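Side-chain contacts in MIX1 (PDB 3HA4), which is of unknown function but probably acts as a scaffold that mediates protein-protein interactions, built on a TPR-like helical fold and forming homodimers: residues P35-R40 with W58-H63; A67-P72 with L106-G111; K99-Q104 with D134-M139. All blocks are in the same frame, centred on the assembly; numbering follows the deposited sequence.

Contact 1 (P35-R40 with W58-H63); sequences PLLHQR and WEQTKH
Gln60 OE1 accepts a hydrogen bond of 3.0 Å from water 1, and Leu37 CD1 packs against the same oxygen at 3.7 Å. The same water accepts from Arg40, whose NH1 lies 3.2 Å from the water oxygen; the water sits at the edge of the guanidinium, in its plane. A solvent molecule thus spans the two segments where no direct hydrogen bond does. From within its own helix, Leu36 CD2 lies over the centre of one guanidinium face, 3.6 Å above the plane.

The apolar half belongs to Leu37. With CG anti to the backbone N (chi1 -174°), its fork of methyls reaches toward 58-63 and divides there, CD1 going to the Gln60 amide and CD2 meeting Thr61 CG2 at 3.7 Å. Thr61 turns its methyl to the leucine, and its OG1 makes a weak bond of 3.5 Å back to Trp58 O.

Helices 34-42 and 54-64 run in roughly opposite senses, consistent with the helix-turn-helix build of TPR-like proteins. Leu37 and Thr61 also rest on Ile71, which brings helix 70-81 against the pair; Trp58 packs on helix 94-109, and His38 and Gln39 lie against Ile128 and Met131 of the second subunit.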
ATOM      1  N   PRO A  35       3.050   4.622  10.890  1.00 25.86           N
ATOM      2  CA  PRO A  35       1.678   4.480  10.501  1.00 26.61           C
ATOM      3  C   PRO A  35       1.012   5.750  10.114  1.00 25.29           C
ATOM      4  O   PRO A  35       0.180   5.699   9.296  1.00 28.39           O
ATOM      5  CB  PRO A  35       1.059   3.874  11.733  1.00 27.35           C
ATOM      6  CG  PRO A  35       2.097   3.199  12.332  1.00 29.76           C
ATOM      7  CD  PRO A  35       3.246   4.030  12.203  1.00 28.74           C
ATOM      8  N   LEU A  36       1.382   6.878  10.670  1.00 40.21           N
ATOM      9  CA  LEU A  36       0.801   8.128  10.239  1.00 31.84           C
ATOM     10  C   LEU A  36       1.367   8.586   8.906  1.00 32.72           C
ATOM     11  O   LEU A  36       0.697   9.191   8.126  1.00 28.86           O
ATOM     12  CB  LEU A  36       0.950   9.187  11.321  1.00 26.39           C
ATOM     13  CG  LEU A  36       0.717  10.627  10.889  1.00 35.58           C
ATOM     14  CD1 LEU A  36      -0.704  11.056  10.845  1.00 28.87           C
ATOM     15  CD2 LEU A  36       1.528  11.591  11.623  1.00 30.67           C
ATOM     16  N   LEU A  37       2.622   8.254   8.678  1.00 25.28           N
ATOM     17  CA  LEU A  37       3.318   8.479   7.440  1.00 25.22           C
ATOM     18  C   LEU A  37       2.751   7.657   6.318  1.00 26.09           C
ATOM     19  O   LEU A  37       2.578   8.125   5.236  1.00 29.44           O
ATOM     20  CB  LEU A  37       4.790   8.180   7.630  1.00 25.81           C
ATOM     21  CG  LEU A  37       5.738   8.470   6.492  1.00 28.55           C
ATOM     22  CD1 LEU A  37       5.631   9.852   6.031  1.00 25.20           C
ATOM     23  CD2 LEU A  37       7.125   8.128   6.813  1.00 26.17           C
ATOM     24  N   HIS A  38       2.441   6.417   6.598  1.00 26.24           N
ATOM     25  CA  HIS A  38       1.796   5.589   5.638  1.00 27.10           C
ATOM     26  C   HIS A  38       0.423   6.129   5.329  1.00 26.66           C
ATOM     27  O   HIS A  38       0.021   6.178   4.218  1.00 25.55           O
ATOM     28  CB  HIS A  38       1.727   4.168   6.138  1.00 27.02           C
ATOM     29  CG  HIS A  38       0.883   3.280   5.295  1.00 26.98           C
ATOM     30  ND1 HIS A  38      -0.471   3.183   5.452  1.00 26.06           N
ATOM     31  CD2 HIS A  38       1.199   2.451   4.285  1.00 29.27           C
ATOM     32  CE1 HIS A  38      -0.953   2.335   4.576  1.00 27.59           C
ATOM     33  NE2 HIS A  38       0.039   1.875   3.858  1.00 25.84           N
ATOM     34  N   GLN A  39      -0.281   6.551   6.343  1.00 26.10           N
ATOM     35  CA  GLN A  39      -1.594   7.166   6.198  1.00 26.47           C
ATOM     36  C   GLN A  39      -1.563   8.471   5.379  1.00 30.31           C
ATOM     37  O   GLN A  39      -2.472   8.742   4.588  1.00 27.65           O
ATOM     38  CB  GLN A  39      -2.230   7.384   7.568  1.00 26.57           C
ATOM     39  CG  GLN A  39      -3.630   7.962   7.535  1.00 31.44           C
ATOM     40  CD  GLN A  39      -4.168   8.221   8.936  1.00 33.00           C
ATOM     41  OE1 GLN A  39      -5.206   7.688   9.328  1.00 40.70           O
ATOM     42  NE2 GLN A  39      -3.447   9.027   9.702  1.00 40.18           N
ATOM     43  N   ARG A  40      -0.508   9.238   5.509  1.00 27.53           N
ATOM     44  CA  ARG A  40      -0.372  10.462   4.778  1.00 29.19           C
ATOM     45  C   ARG A  40      -0.083  10.227   3.327  1.00 31.04           C
ATOM     46  O   ARG A  40      -0.510  10.941   2.470  1.00 35.50           O
ATOM     47  CB  ARG A  40       0.736  11.264   5.393  1.00 27.82           C
ATOM     48  CG  ARG A  40       0.251  12.285   6.290  1.00 40.40           C
ATOM     49  CD  ARG A  40       1.247  12.829   7.215  1.00 24.11           C
ATOM     50  NE  ARG A  40       0.536  13.445   8.309  1.00 30.92           N
ATOM     51  CZ  ARG A  40       1.067  14.254   9.208  1.00 44.29           C
ATOM     52  NH1 ARG A  40       2.337  14.557   9.161  1.00 38.83           N
ATOM     53  NH2 ARG A  40       0.324  14.760  10.153  1.00 49.10           N
ATOM     54  N   TRP A  58       8.851  11.387   1.294  1.00 24.95           N
ATOM     55  CA  TRP A  58       9.717  10.380   0.707  1.00 26.16           C
ATOM     56  C   TRP A  58      11.050  10.369   1.439  1.00 26.70           C
ATOM     57  O   TRP A  58      11.566   9.310   1.816  1.00 29.03           O
ATOM     58  CB  TRP A  58       9.940  10.642  -0.791  1.00 24.81           C
ATOM     59  CG  TRP A  58      11.004   9.738  -1.367  1.00 25.59           C
ATOM     60  CD1 TRP A  58      12.077  10.100  -2.138  1.00 25.13           C
ATOM     61  CD2 TRP A  58      11.114   8.325  -1.169  1.00 25.03           C
ATOM     62  NE1 TRP A  58      12.835   8.994  -2.447  1.00 28.30           N
ATOM     63  CE2 TRP A  58      12.266   7.893  -1.863  1.00 27.77           C
ATOM     64  CE3 TRP A  58      10.345   7.382  -0.480  1.00 25.12           C
ATOM     65  CZ2 TRP A  58      12.661   6.562  -1.891  1.00 24.45           C
ATOM     66  CZ3 TRP A  58      10.748   6.052  -0.502  1.00 24.07           C
ATOM     67  CH2 TRP A  58      11.893   5.658  -1.200  1.00 25.31           C
ATOM     68  N   GLU A  59      11.589  11.566   1.641  1.00 25.27           N
ATOM     69  CA  GLU A  59      12.824  11.773   2.394  1.00 25.66           C
ATOM     70  C   GLU A  59      12.724  11.222   3.801  1.00 25.68           C
ATOM     71  O   GLU A  59      13.664  10.624   4.313  1.00 29.04           O
ATOM     72  CB  GLU A  59      13.161  13.261   2.447  1.00 30.13           C
ATOM     73  CG  GLU A  59      14.594  13.512   2.839  1.00 57.17           C
ATOM     74  CD  GLU A  59      15.535  12.615   2.070  1.00 90.28           C
ATOM     75  OE1 GLU A  59      16.276  11.838   2.724  1.00 61.87           O
ATOM     76  OE2 GLU A  59      15.504  12.673   0.811  1.00 59.82           O
ATOM     77  N   GLN A  60      11.568  11.406   4.427  1.00 26.26           N
ATOM     78  CA  GLN A  60      11.351  10.814   5.739  1.00 26.14           C
ATOM     79  C   GLN A  60      11.393   9.295   5.701  1.00 25.82           C
ATOM     80  O   GLN A  60      11.876   8.674   6.652  1.00 25.28           O
ATOM     81  CB  GLN A  60      10.051  11.307   6.381  1.00 26.33           C
ATOM     82  CG  GLN A  60      10.049  12.804   6.636  1.00 27.62           C
ATOM     83  CD  GLN A  60       8.695  13.340   7.062  1.00 38.29           C
ATOM     84  OE1 GLN A  60       7.659  12.888   6.591  1.00 31.03           O
ATOM     85  NE2 GLN A  60       8.704  14.315   7.960  1.00 33.98           N
ATOM     86  N   THR A  61      10.901   8.680   4.622  1.00 27.19           N
ATOM     87  CA  THR A  61      10.871   7.227   4.615  1.00 29.15           C
ATOM     88  C   THR A  61      12.249   6.628   4.313  1.00 25.16           C
ATOM     89  O   THR A  61      12.637   5.661   4.944  1.00 25.09           O
ATOM     90  CB  THR A  61       9.740   6.613   3.750  1.00 26.98           C
ATOM     91  OG1 THR A  61      10.272   6.140   2.510  1.00 52.03           O
ATOM     92  CG2 THR A  61       8.653   7.607   3.493  1.00 24.90           C
ATOM     93  N   LYS A  62      12.997   7.223   3.390  1.00 25.32           N
ATOM     94  CA  LYS A  62      14.360   6.767   3.131  1.00 25.50           C
ATOM     95  C   LYS A  62      15.197   6.855   4.397  1.00 25.35           C
ATOM     96  O   LYS A  62      16.051   6.010   4.661  1.00 29.92           O
ATOM     97  CB  LYS A  62      15.038   7.638   2.078  1.00 25.72           C
ATOM     98  CG  LYS A  62      14.476   7.530   0.699  1.00 35.52           C
ATOM     99  CD  LYS A  62      15.439   8.158  -0.293  1.00 39.21           C
ATOM    100  CE  LYS A  62      15.359   9.680  -0.247  1.00 53.09           C
ATOM    101  NZ  LYS A  62      16.029  10.318  -1.424  1.00 51.35           N
ATOM    102  N   HIS A  63      14.950   7.903   5.173  1.00 26.04           N
ATOM    103  CA  HIS A  63      15.794   8.217   6.315  1.00 26.06           C
ATOM    104  C   HIS A  63      15.428   7.388   7.546  1.00 26.30           C
ATOM    105  O   HIS A  63      16.298   6.772   8.185  1.00 26.66           O
ATOM    106  CB  HIS A  63      15.714   9.716   6.641  1.00 27.69           C
ATOM    107  CG  HIS A  63      16.615  10.132   7.763  1.00 27.42           C
ATOM    108  ND1 HIS A  63      16.166  10.299   9.057  1.00 27.74           N
ATOM    109  CD2 HIS A  63      17.943  10.393   7.786  1.00 28.16           C
ATOM    110  CE1 HIS A  63      17.181  10.651   9.828  1.00 28.86           C
ATOM    111  NE2 HIS A  63      18.268  10.713   9.082  1.00 29.12           N
TER
HETATM  112  O   HOH W   1       4.808  13.649   7.346  1.00 32.21           O

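Contact 2 (A67-P72 with L106-G111); sequences ADWLIP and LNVKYG
Val108 packs hard against the backbone of Ala67: its CG2 methyl stands 3.1 Å from Ala67 O, a close approach for a methyl and a carbonyl oxygen, with Asp68 O farther off at 4.0 Å. The other branch is more relaxed. Val108 CG1 comes no nearer to Trp69 than 4.2 Å, its distance from Trp69 CB; a chi1 of 171° places this methyl anti to the valine's own backbone N. One valine thus fills the buried side of the contact with both methyls, addressing peptide oxygens with one and a side chain with the other.

Trp69 begins toward Val108, but its CG is placed between the backbone N and the carbonyl carbon (chi1 56°) and the indole leads away, to pack on Val125 and Ile129 of helix 123-137 while NE1 bonds to Gly119 O.

Here the start of one helix faces the end of another. Asp68 caps helix 70-81 with both carboxylate oxygens: OD2 accepts from Ile71 N at 3.0 Å in a nearly straight bond (167°), met from above the carboxylate plane, and OD1 takes a weak bond of 3.2 Å from Leu70 N. OD2 also accepts from Trp34 NE1, which ties the cap to helix 34-42.

Toward solvent, helix 94-109 finishes in a Schellman motif, with Gly111 N bonded to Val108 O at 3.2 Å and Arg112 N to Asn107 O. Gly111, at positive phi, and Tyr110 are exposed and stand well clear of 67-72, with Lys109 CG lying over one face of the tyrosine ring.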
ATOM      1  N   ALA A  67      14.205   0.310   5.214  1.00 25.12           N
ATOM      2  CA  ALA A  67      13.906  -1.109   5.018  1.00 25.22           C
ATOM      3  C   ALA A  67      12.456  -1.395   4.665  1.00 25.18           C
ATOM      4  O   ALA A  67      12.117  -2.538   4.363  1.00 40.51           O
ATOM      5  CB  ALA A  67      14.311  -1.928   6.231  1.00 25.99           C
ATOM      6  N   ASP A  68      11.602  -0.375   4.696  1.00 38.91           N
ATOM      7  CA  ASP A  68      10.183  -0.565   4.393  1.00 28.59           C
ATOM      8  C   ASP A  68       9.891  -0.690   2.893  1.00 25.50           C
ATOM      9  O   ASP A  68      10.514  -0.011   2.064  1.00 24.26           O
ATOM     10  CB  ASP A  68       9.348   0.581   4.963  1.00 29.44           C
ATOM     11  CG  ASP A  68       7.853   0.371   4.753  1.00 43.23           C
ATOM     12  OD1 ASP A  68       7.372  -0.763   5.007  1.00 46.48           O
ATOM     13  OD2 ASP A  68       7.167   1.330   4.327  1.00 27.38           O
ATOM     14  N   TRP A  69       8.924  -1.539   2.552  1.00 25.40           N
ATOM     15  CA  TRP A  69       8.524  -1.723   1.145  1.00 24.59           C
ATOM     16  C   TRP A  69       7.121  -1.169   0.901  1.00 25.04           C
ATOM     17  O   TRP A  69       6.773  -0.817  -0.225  1.00 25.01           O
ATOM     18  CB  TRP A  69       8.584  -3.215   0.726  1.00 25.41           C
ATOM     19  CG  TRP A  69       7.749  -4.063   1.614  1.00 25.28           C
ATOM     20  CD1 TRP A  69       8.119  -4.605   2.804  1.00 26.43           C
ATOM     21  CD2 TRP A  69       6.372  -4.403   1.429  1.00 25.82           C
ATOM     22  NE1 TRP A  69       7.063  -5.280   3.366  1.00 27.97           N
ATOM     23  CE2 TRP A  69       5.978  -5.172   2.538  1.00 26.74           C
ATOM     24  CE3 TRP A  69       5.438  -4.147   0.426  1.00 26.13           C
ATOM     25  CZ2 TRP A  69       4.697  -5.695   2.667  1.00 29.49           C
ATOM     26  CZ3 TRP A  69       4.166  -4.660   0.560  1.00 27.39           C
ATOM     27  CH2 TRP A  69       3.808  -5.429   1.670  1.00 28.44           C
ATOM     28  N   LEU A  70       6.318  -1.105   1.961  1.00 25.47           N
ATOM     29  CA  LEU A  70       4.915  -0.724   1.843  1.00 25.89           C
ATOM     30  C   LEU A  70       4.748   0.699   1.323  1.00 25.00           C
ATOM     31  O   LEU A  70       4.008   0.953   0.371  1.00 26.08           O
ATOM     32  CB  LEU A  70       4.198  -0.884   3.186  1.00 27.14           C
ATOM     33  CG  LEU A  70       2.671  -0.793   3.154  1.00 44.35           C
ATOM     34  CD1 LEU A  70       2.100  -1.488   1.918  1.00 50.90           C
ATOM     35  CD2 LEU A  70       2.070  -1.383   4.418  1.00 60.82           C
ATOM     36  N   ILE A  71       5.449   1.634   1.945  1.00 32.09           N
ATOM     37  CA  ILE A  71       5.354   3.013   1.516  1.00 29.34           C
ATOM     38  C   ILE A  71       5.896   3.193   0.093  1.00 24.31           C
ATOM     39  O   ILE A  71       5.254   3.841  -0.732  1.00 24.51           O
ATOM     40  CB  ILE A  71       5.990   3.966   2.548  1.00 30.35           C
ATOM     41  CG1 ILE A  71       5.084   4.028   3.783  1.00 26.54           C
ATOM     42  CG2 ILE A  71       6.215   5.358   1.938  1.00 24.83           C
ATOM     43  CD1 ILE A  71       5.556   4.957   4.885  1.00 27.95           C
ATOM     44  N   PRO A  72       7.068   2.599  -0.209  1.00 29.65           N
ATOM     45  CA  PRO A  72       7.569   2.647  -1.595  1.00 30.66           C
ATOM     46  C   PRO A  72       6.601   2.045  -2.613  1.00 28.80           C
ATOM     47  O   PRO A  72       6.490   2.552  -3.730  1.00 28.26           O
ATOM     48  CB  PRO A  72       8.861   1.838  -1.524  1.00 24.18           C
ATOM     49  CG  PRO A  72       9.336   2.071  -0.119  1.00 24.15           C
ATOM     50  CD  PRO A  72       8.085   2.078   0.719  1.00 24.43           C
ATOM     51  N   LEU A 106      14.571  -2.422  -4.195  1.00 24.93           N
ATOM     52  CA  LEU A 106      15.600  -3.390  -4.554  1.00 25.20           C
ATOM     53  C   LEU A 106      16.418  -3.814  -3.336  1.00 26.07           C
ATOM     54  O   LEU A 106      16.767  -4.997  -3.212  1.00 27.78           O
ATOM     55  CB  LEU A 106      16.504  -2.868  -5.685  1.00 25.88           C
ATOM     56  CG  LEU A 106      15.881  -2.839  -7.086  1.00 26.43           C
ATOM     57  CD1 LEU A 106      16.836  -2.238  -8.100  1.00 28.39           C
ATOM     58  CD2 LEU A 106      15.440  -4.236  -7.526  1.00 30.64           C
ATOM     59  N   ASN A 107      16.716  -2.865  -2.440  1.00 25.36           N
ATOM     60  CA  ASN A 107      17.428  -3.180  -1.195  1.00 25.77           C
ATOM     61  C   ASN A 107      16.621  -4.153  -0.355  1.00 25.94           C
ATOM     62  O   ASN A 107      17.178  -5.066   0.240  1.00 30.83           O
ATOM     63  CB  ASN A 107      17.739  -1.923  -0.349  1.00 25.49           C
ATOM     64  CG  ASN A 107      18.866  -1.062  -0.932  1.00 27.57           C
ATOM     65  OD1 ASN A 107      19.710  -1.540  -1.688  1.00 25.93           O
ATOM     66  ND2 ASN A 107      18.866   0.225  -0.582  1.00 25.54           N
ATOM     67  N   VAL A 108      15.308  -3.965  -0.298  1.00 24.80           N
ATOM     68  CA  VAL A 108      14.465  -4.859   0.497  1.00 25.46           C
ATOM     69  C   VAL A 108      14.401  -6.258  -0.120  1.00 30.09           C
ATOM     70  O   VAL A 108      14.496  -7.267   0.574  1.00 39.28           O
ATOM     71  CB  VAL A 108      13.031  -4.318   0.625  1.00 26.36           C
ATOM     72  CG1 VAL A 108      12.123  -5.364   1.248  1.00 27.55           C
ATOM     73  CG2 VAL A 108      13.018  -3.012   1.438  1.00 25.64           C
ATOM     74  N   LYS A 109      14.244  -6.297  -1.436  1.00 29.44           N
ATOM     75  CA  LYS A 109      14.102  -7.541  -2.167  1.00 37.28           C
ATOM     76  C   LYS A 109      15.349  -8.418  -2.025  1.00 38.31           C
ATOM     77  O   LYS A 109      15.247  -9.633  -1.919  1.00 28.94           O
ATOM     78  CB  LYS A 109      13.797  -7.255  -3.648  1.00 30.55           C
ATOM     79  CG  LYS A 109      14.022  -8.446  -4.571  1.00 37.36           C
ATOM     80  CD  LYS A 109      13.345  -8.285  -5.928  1.00 42.52           C
ATOM     81  CE  LYS A 109      13.615  -9.509  -6.795  1.00 44.61           C
ATOM     82  NZ  LYS A 109      13.103  -9.366  -8.177  1.00 39.56           N
ATOM     83  N   TYR A 110      16.520  -7.793  -2.010  1.00 28.05           N
ATOM     84  CA  TYR A 110      17.769  -8.540  -1.958  1.00 28.96           C
ATOM     85  C   TYR A 110      18.355  -8.553  -0.557  1.00 29.42           C
ATOM     86  O   TYR A 110      19.504  -8.939  -0.352  1.00 34.99           O
ATOM     87  CB  TYR A 110      18.757  -7.997  -2.993  1.00 28.62           C
ATOM     88  CG  TYR A 110      18.277  -8.293  -4.393  1.00 37.54           C
ATOM     89  CD1 TYR A 110      18.365  -9.580  -4.917  1.00 35.97           C
ATOM     90  CD2 TYR A 110      17.679  -7.311  -5.167  1.00 25.71           C
ATOM     91  CE1 TYR A 110      17.907  -9.868  -6.180  1.00 32.35           C
ATOM     92  CE2 TYR A 110      17.209  -7.585  -6.431  1.00 27.68           C
ATOM     93  CZ  TYR A 110      17.335  -8.867  -6.938  1.00 45.21           C
ATOM     94  OH  TYR A 110      16.881  -9.158  -8.199  1.00 39.72           O
ATOM     95  N   GLY A 111      17.595  -8.134   0.421  1.00 29.74           N
ATOM     96  CA  GLY A 111      18.020  -8.220   1.788  1.00 36.54           C
ATOM     97  C   GLY A 111      19.195  -7.374   2.169  1.00 33.22           C
ATOM     98  O   GLY A 111      19.865  -7.661   3.102  1.00 43.17           O
TER

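Contact 3 (K99-Q104 with D134-M139); sequences KEVLMQ and DDLENM
Val101 opens the contact with a single methyl: its CG1 lies 4.0 Å from Leu136 CD1, and the two side chains cross at about a right angle. The valine also packs on Pro72 of helix 70-81 and on Trp58 of helix 54-64, so the Leu136 methyl joins a core to which helices 54-64 and 70-81 also contribute.

One residue on, Leu102 carries most of the packing, and it is met at two levels. Near the backbone, Leu136 CD1 presses against the helix itself, 3.5 Å from Leu102 CA and 3.6 Å from Leu102 N; the same methyl is 3.9 Å from Leu102 CB. Because Leu136 CG is anti to its own carbonyl carbon (chi1 -67°), the chain extends across to 99-104 and sets its CD1 methyl against the backbone of Leu102, within reach of Val101 CG1. Farther out, the end of Leu102 turns to a different partner. Its CD2 lies 3.5 Å from Glu137 OE2 and 3.7 Å from Glu137 CD, the two side chains again crossing at about a right angle. The glutamate bends at chi2 (-80°), which brings its carboxylate against the CD2 methyl of Leu102, although its CB does not point at the opposite helix.

Beyond Leu102, Gln104 looks to another part of the fold, with NE2 bonded to the backbone oxygens of Tyr65 and Asp68. Close to the C-terminal end of helix 123-137, Leu136 O accepts from Arg98 NE, a polar tie just beyond the contact.

No hydrogen bond or salt bridge links 99-104 to 134-139, so apolar packing holds them without a directional bond; Glu137 is exposed, and its carboxylate can probably stay solvated while its chain covers Leu102.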
ATOM      1  N   LYS A  99      13.930   6.628  -9.157  1.00 41.35           N
ATOM      2  CA  LYS A  99      15.138   5.882  -9.032  1.00 34.31           C
ATOM      3  C   LYS A  99      15.465   5.552  -7.625  1.00 32.08           C
ATOM      4  O   LYS A  99      16.044   4.551  -7.374  1.00 33.50           O
ATOM      5  CB  LYS A  99      16.275   6.660  -9.636  1.00 35.47           C
ATOM      6  CG  LYS A  99      16.297   6.559 -11.094  1.00 43.10           C
ATOM      7  CD  LYS A  99      17.436   7.287 -11.683  1.00 59.84           C
ATOM      8  CE  LYS A  99      17.276   7.403 -13.159  1.00 69.71           C
ATOM      9  NZ  LYS A  99      18.439   7.984 -13.825  1.00 57.70           N
ATOM     10  N   GLU A 100      15.085   6.418  -6.706  1.00 32.04           N
ATOM     11  CA  GLU A 100      15.303   6.172  -5.288  1.00 29.47           C
ATOM     12  C   GLU A 100      14.309   5.179  -4.717  1.00 25.63           C
ATOM     13  O   GLU A 100      14.684   4.302  -3.949  1.00 25.24           O
ATOM     14  CB  GLU A 100      15.246   7.482  -4.514  1.00 46.91           C
ATOM     15  CG  GLU A 100      16.320   8.453  -4.927  1.00 31.99           C
ATOM     16  CD  GLU A 100      16.136   9.816  -4.309  1.00 47.35           C
ATOM     17  OE1 GLU A 100      15.018  10.122  -3.840  1.00 35.47           O
ATOM     18  OE2 GLU A 100      17.122  10.580  -4.295  1.00 57.29           O
ATOM     19  N   VAL A 101      13.042   5.316  -5.092  1.00 28.52           N
ATOM     20  CA  VAL A 101      12.031   4.350  -4.676  1.00 26.48           C
ATOM     21  C   VAL A 101      12.404   2.965  -5.204  1.00 29.57           C
ATOM     22  O   VAL A 101      12.332   1.966  -4.477  1.00 25.13           O
ATOM     23  CB  VAL A 101      10.629   4.739  -5.160  1.00 28.72           C
ATOM     24  CG1 VAL A 101       9.601   3.715  -4.707  1.00 26.33           C
ATOM     25  CG2 VAL A 101      10.266   6.114  -4.636  1.00 36.40           C
ATOM     26  N   LEU A 102      12.821   2.921  -6.467  1.00 24.76           N
ATOM     27  CA  LEU A 102      13.307   1.692  -7.076  1.00 24.45           C
ATOM     28  C   LEU A 102      14.463   1.118  -6.237  1.00 25.24           C
ATOM     29  O   LEU A 102      14.403  -0.021  -5.775  1.00 24.95           O
ATOM     30  CB  LEU A 102      13.724   1.933  -8.532  1.00 26.26           C
ATOM     31  CG  LEU A 102      14.504   0.795  -9.207  1.00 28.59           C
ATOM     32  CD1 LEU A 102      13.718  -0.510  -9.163  1.00 25.09           C
ATOM     33  CD2 LEU A 102      14.901   1.145 -10.648  1.00 27.34           C
ATOM     34  N   MET A 103      15.490   1.930  -6.004  1.00 25.57           N
ATOM     35  CA  MET A 103      16.613   1.523  -5.166  1.00 25.83           C
ATOM     36  C   MET A 103      16.211   0.953  -3.792  1.00 32.57           C
ATOM     37  O   MET A 103      16.738  -0.085  -3.364  1.00 29.66           O
ATOM     38  CB  MET A 103      17.588   2.677  -4.987  1.00 26.13           C
ATOM     39  CG  MET A 103      18.940   2.272  -4.425  1.00 46.38           C
ATOM     40  SD  MET A 103      20.074   3.669  -4.215  1.00 60.82           S
ATOM     41  CE  MET A 103      19.796   4.561  -5.746  1.00 49.42           C
ATOM     42  N   GLN A 104      15.291   1.614  -3.091  1.00 29.42           N
ATOM     43  CA  GLN A 104      14.897   1.093  -1.780  1.00 35.14           C
ATOM     44  C   GLN A 104      14.164  -0.254  -1.865  1.00 25.38           C
ATOM     45  O   GLN A 104      14.395  -1.139  -1.042  1.00 24.23           O
ATOM     46  CB  GLN A 104      14.085   2.105  -0.978  1.00 25.16           C
ATOM     47  CG  GLN A 104      13.371   1.482   0.209  1.00 24.25           C
ATOM     48  CD  GLN A 104      13.108   2.469   1.322  1.00 25.13           C
ATOM     49  OE1 GLN A 104      13.781   3.486   1.430  1.00 25.39           O
ATOM     50  NE2 GLN A 104      12.139   2.164   2.165  1.00 25.23           N
ATOM     51  N   ASP A 134       9.446  -3.722 -11.578  1.00 29.07           N
ATOM     52  CA  ASP A 134       9.166  -3.683 -13.020  1.00 34.64           C
ATOM     53  C   ASP A 134       8.500  -2.378 -13.398  1.00 29.55           C
ATOM     54  O   ASP A 134       8.909  -1.715 -14.357  1.00 36.62           O
ATOM     55  CB  ASP A 134       8.227  -4.825 -13.443  1.00 33.86           C
ATOM     56  CG  ASP A 134       8.945  -6.128 -13.668  1.00 40.77           C
ATOM     57  OD1 ASP A 134      10.187  -6.191 -13.504  1.00 39.98           O
ATOM     58  OD2 ASP A 134       8.248  -7.101 -14.020  1.00 66.46           O
ATOM     59  N   ASP A 135       7.444  -2.037 -12.665  1.00 31.39           N
ATOM     60  CA  ASP A 135       6.712  -0.810 -12.926  1.00 32.76           C
ATOM     61  C   ASP A 135       7.681   0.362 -12.947  1.00 30.88           C
ATOM     62  O   ASP A 135       7.699   1.150 -13.895  1.00 31.84           O
ATOM     63  CB  ASP A 135       5.614  -0.604 -11.883  1.00 31.82           C
ATOM     64  CG  ASP A 135       4.406  -1.471 -12.145  1.00 40.77           C
ATOM     65  OD1 ASP A 135       4.256  -1.911 -13.302  1.00 56.94           O
ATOM     66  OD2 ASP A 135       3.609  -1.711 -11.215  1.00 33.16           O
ATOM     67  N   LEU A 136       8.515   0.452 -11.916  1.00 27.84           N
ATOM     68  CA  LEU A 136       9.468   1.545 -11.836  1.00 29.79           C
ATOM     69  C   LEU A 136      10.426   1.483 -13.009  1.00 30.16           C
ATOM     70  O   LEU A 136      10.584   2.459 -13.738  1.00 30.69           O
ATOM     71  CB  LEU A 136      10.203   1.522 -10.498  1.00 28.36           C
ATOM     72  CG  LEU A 136       9.277   1.835  -9.318  1.00 27.06           C
ATOM     73  CD1 LEU A 136       9.880   1.435  -7.952  1.00 26.78           C
ATOM     74  CD2 LEU A 136       8.888   3.329  -9.367  1.00 26.90           C
ATOM     75  N   GLU A 137      11.061   0.358 -13.200  1.00 29.68           N
ATOM     76  CA  GLU A 137      11.946   0.179 -14.321  1.00 43.89           C
ATOM     77  C   GLU A 137      11.323   0.580 -15.661  1.00 41.05           C
ATOM     78  O   GLU A 137      11.973   1.149 -16.491  1.00 45.87           O
ATOM     79  CB  GLU A 137      12.454  -1.255 -14.349  1.00 37.97           C
ATOM     80  CG  GLU A 137      13.382  -1.658 -13.239  1.00 29.35           C
ATOM     81  CD  GLU A 137      14.757  -1.211 -13.480  1.00 35.79           C
ATOM     82  OE1 GLU A 137      14.940  -0.494 -14.431  1.00 30.41           O
ATOM     83  OE2 GLU A 137      15.653  -1.539 -12.728  1.00 30.36           O
ATOM     84  N   ASN A 138      10.043   0.299 -15.834  1.00 29.85           N
ATOM     85  CA  ASN A 138       9.359   0.594 -17.095  1.00 38.71           C
ATOM     86  C   ASN A 138       8.946   2.058 -17.252  1.00 40.03           C
ATOM     87  O   ASN A 138       8.435   2.472 -18.291  1.00 54.49           O
ATOM     88  CB  ASN A 138       8.161  -0.342 -17.282  1.00 34.38           C
ATOM     89  CG  ASN A 138       8.557  -1.662 -17.918  1.00 40.31           C
ATOM     90  OD1 ASN A 138       9.353  -1.688 -18.852  1.00 46.36           O
ATOM     91  ND2 ASN A 138       8.008  -2.761 -17.414  1.00 41.40           N
ATOM     92  N   MET A 139       9.212   2.837 -16.218  1.00 51.97           N
ATOM     93  CA  MET A 139       8.707   4.188 -16.115  1.00 55.16           C
ATOM     94  C   MET A 139       9.801   5.177 -16.488  1.00 51.73           C
ATOM     95  O   MET A 139      10.962   5.002 -16.104  1.00 38.70           O
ATOM     96  CB  MET A 139       8.268   4.416 -14.668  1.00 47.85           C
ATOM     97  CG  MET A 139       7.216   5.456 -14.439  1.00 57.66           C
ATOM     98  SD  MET A 139       6.783   5.523 -12.683  1.00 39.98           S
ATOM     99  CE  MET A 139       5.939   3.950 -12.454  1.00 37.79           C
TER

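In the fold
Along the chain contact 1 closes before the other two open, whereas contacts 2 and 3 interleave. Contact 1 joins helices 34-42 and 54-64; contact 2 sets the start of helix 70-81 against the end of helix 94-109, and contact 3 packs that same helix on helix 123-137. Centres of contacts 2 and 3 lie about 11 Å apart, those of 1 and 2 about 14 Å, and those of 1 and 3 about 18 Å, across the centre of the chain. All three touch one another, through packing and through the Lys62-Glu100 salt bridge between 1 and 3. This stacked helical build is consistent with the TPR-like scaffold role proposed for the dimeric protein.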